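Local coordinates for protein antigen 43 (Escherichia coli, PDB 4KH3) that probably makes bacterial cells clump by self-association of its surface-displayed autotransporter passenger domain in a Velcro-like manner, at residues A345-T350 with K355-G360; F375-N378 with T382-D385. One frame throughout, in Å; residues are numbered along the deposited sequence.

Interaction 1 of 2, residues A345-T350 with K355-G360; sequences AAVSGT and KAFSIG
The first torsion of F357 (chi1 64°) sets CG between its own backbone N and carbonyl carbon, and the ring folds over the backbone of G349. V347 sends CG1 away from its backbone N (chi1 180°), and this branch meets the ring obliquely. F357 and G349 face each other across a beta hairpin formed by strands 346-350 and 356-360. G349 CA lies over one ring face, 4.3 Å from the centroid, a CH-pi contact. G349 has no side chain, and the ring lies close to where a CB would stand. V347 CG1 comes within 3.6 Å of F357 CE2. On the same face I359 lies alongside V347, and V347 CB is 4.0 Å from I359 CG1. The other branch, I359 CG2, packs against A345 O.

The backbones are zipped by two hydrogen-bonded pairs. V347 N to I359 O is 2.9 Å and nearly straight (169°). I359 N to V347 O is 2.8 Å. The G349 and F357 pair is a little wider: G349 N to F357 O is 3.3 Å and F357 N to G349 O is 3.0 Å. S348 faces S358, and T350 faces A356, on the other face as non-hydrogen-bonded pairs.

The hairpin sits between coils of a beta-helix. Strand 327-333 runs parallel to 346-350 along its other edge, and strand 363-370 runs antiparallel to 356-360. L367 and M333 add to the apolar cover of F357, and I322 meets V347. The hairpin has two unlike faces: V347, F357 and I359 are buried on one, and S348, S358, T350 and A356 lie on the more open other. Its hold combines four backbone hydrogen bonds with dispersion contacts, and no side-chain charge takes part.

Interaction 2 of 2, residues F375-N378 with T382-D385; sequences FTLN and TATD
Inside one turn of the parallel beta-helix, the fold of autotransporter passenger domains, F375 and L377 face A383 across a bend of the chain. Strand 374-377 belongs to one side of the coil and strand 382-389 to the next. The short segments 375-377 and 382-384 meet at 129° and their axes stay 8.4 Å apart. They are not neighbours in a sheet, and the contact is made by the F375 and L377 side chains, which point toward the second strand.

F375 and L377 stand on the same side of their strand, two residues apart. F375 ring carbon CE2 comes to 4.2 Å from A383 CB, at an oblique approach. L377 holds CG anti to its backbone N (chi1 178°), which carries the branch across the bend to the start of the second strand. T382 turns its own side chain away and offers L377 its backbone. A383 offers its methyl to both F375 and L377.

The next coil closes the same core. F393 meets the ring of F375 with planes at about 60°, and also touches L377 and A383. L367 and L369 pack on F375 from strand 363-370. The side-chain contacts are apolar. The nearest approach across the bend is L377 CD1 to T382 N, 3.8 Å, a methyl against a backbone amide.

How the interactions relate
From the N terminus, the chain first runs along strand 346-350, turns through four residues and returns along 356-360. Interaction 1 closes this hairpin. Strand 363-370 follows, and then 374-377. Interaction 2 closes the next bend, with three residues between its segments. The two contacts come in series and neither nests in nor crosses the other. Interaction 1 joins neighbouring strands edge to edge; interaction 2 joins two sides of one coil. Their centres are 12 Å apart, and they share the interior: I359 CD1 touches F375 CE1 at 3.5 Å. L367 packs on F357, I359 and F375, linking the hairpin to the coil that follows.

Interaction 1 of 2, residues A345-T350 with K355-G360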
loop_
_atom_site.group_PDB
_atom_site.type_symbol
_atom_site.label_atom_id
_atom_site.label_comp_id
_atom_site.label_asym_id
_atom_site.label_seq_id
_atom_site.Cartn_x
_atom_site.Cartn_y
_atom_site.Cartn_z
ATOM N N ALA A 345 0.198 -21.805 16.063
ATOM C CA ALA A 345 -0.260 -21.951 14.696
ATOM C C ALA A 345 -0.048 -23.380 14.218
ATOM O O ALA A 345 0.656 -24.155 14.853
ATOM C CB ALA A 345 0.459 -20.970 13.789
ATOM N N ALA A 346 -0.682 -23.727 13.106
ATOM C CA ALA A 346 -0.487 -25.025 12.482
ATOM C C ALA A 346 0.111 -24.770 11.115
ATOM O O ALA A 346 -0.491 -24.084 10.287
ATOM C CB ALA A 346 -1.805 -25.763 12.355
ATOM N N VAL A 347 1.315 -25.292 10.898
ATOM C CA VAL A 347 2.069 -25.039 9.682
ATOM C C VAL A 347 2.795 -26.304 9.231
ATOM O O VAL A 347 3.356 -27.023 10.042
ATOM C CB VAL A 347 3.113 -23.904 9.886
ATOM C CG1 VAL A 347 3.897 -23.657 8.610
ATOM C CG2 VAL A 347 2.441 -22.619 10.336
ATOM N N SER A 348 2.769 -26.581 7.937
ATOM C CA SER A 348 3.590 -27.642 7.377
ATOM C C SER A 348 4.083 -27.164 6.021
ATOM O O SER A 348 3.344 -26.516 5.272
ATOM C CB SER A 348 2.803 -28.955 7.236
ATOM O OG SER A 348 2.590 -29.299 5.870
ATOM N N GLY A 349 5.331 -27.476 5.702
ATOM C CA GLY A 349 5.880 -27.074 4.426
ATOM C C GLY A 349 7.328 -27.456 4.275
ATOM O O GLY A 349 7.846 -28.270 5.035
ATOM N N THR A 350 7.988 -26.860 3.290
ATOM C CA THR A 350 9.390 -27.153 3.041
ATOM C C THR A 350 10.231 -25.869 2.921
ATOM O O THR A 350 9.851 -24.929 2.224
ATOM C CB THR A 350 9.552 -28.054 1.783
ATOM O OG1 THR A 350 8.852 -27.471 0.684
ATOM C CG2 THR A 350 8.965 -29.434 2.031
ATOM N N LYS A 355 14.282 -29.189 3.199
ATOM C CA LYS A 355 13.935 -29.866 4.444
ATOM C C LYS A 355 12.530 -29.507 4.905
ATOM O O LYS A 355 12.074 -28.380 4.719
ATOM C CB LYS A 355 14.935 -29.512 5.543
ATOM C CG LYS A 355 16.363 -29.966 5.255
ATOM C CD LYS A 355 17.323 -29.494 6.350
ATOM C CE LYS A 355 18.764 -29.908 6.067
ATOM N NZ LYS A 355 19.663 -29.595 7.221
ATOM N N ALA A 356 11.857 -30.463 5.531
ATOM C CA ALA A 356 10.484 -30.263 5.966
ATOM C C ALA A 356 10.484 -29.541 7.285
ATOM O O ALA A 356 11.402 -29.697 8.082
ATOM C CB ALA A 356 9.751 -31.610 6.100
ATOM N N PHE A 357 9.458 -28.739 7.519
ATOM C CA PHE A 357 9.298 -28.139 8.833
ATOM C C PHE A 357 7.832 -28.177 9.220
ATOM O O PHE A 357 6.957 -28.387 8.374
ATOM C CB PHE A 357 9.838 -26.708 8.849
ATOM C CG PHE A 357 9.088 -25.774 7.957
ATOM C CD1 PHE A 357 9.412 -25.667 6.619
ATOM C CD2 PHE A 357 8.047 -25.008 8.456
ATOM C CE1 PHE A 357 8.716 -24.808 5.793
ATOM C CE2 PHE A 357 7.352 -24.147 7.632
ATOM C CZ PHE A 357 7.690 -24.047 6.301
ATOM N N SER A 358 7.552 -27.971 10.497
ATOM C CA SER A 358 6.170 -28.036 10.947
ATOM C C SER A 358 5.958 -27.372 12.285
ATOM O O SER A 358 6.879 -27.239 13.092
ATOM C CB SER A 358 5.682 -29.486 11.024
ATOM O OG SER A 358 6.319 -30.172 12.086
ATOM N N ILE A 359 4.721 -26.944 12.495
ATOM C CA ILE A 359 4.267 -26.458 13.774
ATOM C C ILE A 359 2.900 -27.098 13.929
ATOM O O ILE A 359 2.152 -27.179 12.963
ATOM C CB ILE A 359 4.114 -24.935 13.778
ATOM C CG1 ILE A 359 5.359 -24.271 13.193
ATOM C CG2 ILE A 359 3.837 -24.420 15.193
ATOM C CD1 ILE A 359 5.333 -22.766 13.262
ATOM N N GLY A 360 2.580 -27.570 15.127
ATOM C CA GLY A 360 1.324 -28.262 15.363
ATOM C C GLY A 360 1.219 -28.772 16.787
ATOM O O GLY A 360 2.170 -29.354 17.312
#

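Interaction 2 of 2, residues F375-N378 with T382-D385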
loop_
_atom_site.group_PDB
_atom_site.type_symbol
_atom_site.label_atom_id
_atom_site.label_comp_id
_atom_site.label_asym_id
_atom_site.label_seq_id
_atom_site.Cartn_x
_atom_site.Cartn_y
_atom_site.Cartn_z
ATOM N N PHE A 375 9.541 -16.050 14.740
ATOM C CA PHE A 375 8.721 -17.074 15.377
ATOM C C PHE A 375 8.555 -16.712 16.836
ATOM O O PHE A 375 9.480 -16.194 17.463
ATOM C CB PHE A 375 9.389 -18.440 15.250
ATOM C CG PHE A 375 8.648 -19.556 15.934
ATOM C CD1 PHE A 375 7.517 -20.113 15.359
ATOM C CD2 PHE A 375 9.096 -20.065 17.142
ATOM C CE1 PHE A 375 6.848 -21.154 15.983
ATOM C CE2 PHE A 375 8.431 -21.104 17.767
ATOM C CZ PHE A 375 7.306 -21.648 17.189
ATOM N N THR A 376 7.365 -16.942 17.370
ATOM C CA THR A 376 7.121 -16.687 18.779
ATOM C C THR A 376 6.763 -18.006 19.452
ATOM O O THR A 376 5.832 -18.692 19.042
ATOM C CB THR A 376 6.012 -15.647 18.983
ATOM O OG1 THR A 376 6.294 -14.491 18.190
ATOM C CG2 THR A 376 5.911 -15.234 20.447
ATOM N N LEU A 377 7.538 -18.381 20.460
ATOM C CA LEU A 377 7.277 -19.610 21.194
ATOM C C LEU A 377 6.464 -19.279 22.428
ATOM O O LEU A 377 6.950 -18.594 23.331
ATOM C CB LEU A 377 8.583 -20.264 21.608
ATOM C CG LEU A 377 8.424 -21.537 22.423
ATOM C CD1 LEU A 377 7.776 -22.603 21.566
ATOM C CD2 LEU A 377 9.776 -21.998 22.947
ATOM N N ASN A 378 5.225 -19.757 22.463
ATOM C CA ASN A 378 4.343 -19.517 23.605
ATOM C C ASN A 378 4.677 -20.372 24.830
ATOM O O ASN A 378 5.318 -21.420 24.715
ATOM C CB ASN A 378 2.879 -19.716 23.204
ATOM C CG ASN A 378 2.449 -18.775 22.097
ATOM O OD1 ASN A 378 2.910 -17.635 22.021
ATOM N ND2 ASN A 378 1.566 -19.250 21.228
ATOM N N THR A 382 7.036 -26.183 22.713
ATOM C CA THR A 382 8.370 -26.687 22.449
ATOM C C THR A 382 8.790 -26.425 21.000
ATOM O O THR A 382 8.045 -26.705 20.068
ATOM C CB THR A 382 8.440 -28.201 22.747
ATOM O OG1 THR A 382 8.331 -28.411 24.159
ATOM C CG2 THR A 382 9.747 -28.815 22.230
ATOM N N ALA A 383 9.986 -25.880 20.817
ATOM C CA ALA A 383 10.552 -25.722 19.487
ATOM C C ALA A 383 11.804 -26.578 19.378
ATOM O O ALA A 383 12.735 -26.431 20.171
ATOM C CB ALA A 383 10.873 -24.260 19.211
ATOM N N THR A 384 11.825 -27.459 18.385
ATOM C CA THR A 384 12.874 -28.456 18.255
ATOM C C THR A 384 13.654 -28.271 16.971
ATOM O O THR A 384 13.070 -28.174 15.897
ATOM C CB THR A 384 12.265 -29.883 18.249
ATOM O OG1 THR A 384 11.551 -30.096 19.470
ATOM C CG2 THR A 384 13.350 -30.948 18.111
ATOM N N ASP A 385 14.978 -28.232 17.091
ATOM C CA ASP A 385 15.870 -28.142 15.938
ATOM C C ASP A 385 15.683 -26.863 15.122
ATOM O O ASP A 385 15.885 -26.858 13.901
ATOM C CB ASP A 385 15.738 -29.380 15.043
ATOM C CG ASP A 385 16.335 -30.622 15.677
ATOM O OD1 ASP A 385 17.345 -30.497 16.396
ATOM O OD2 ASP A 385 15.798 -31.727 15.464
#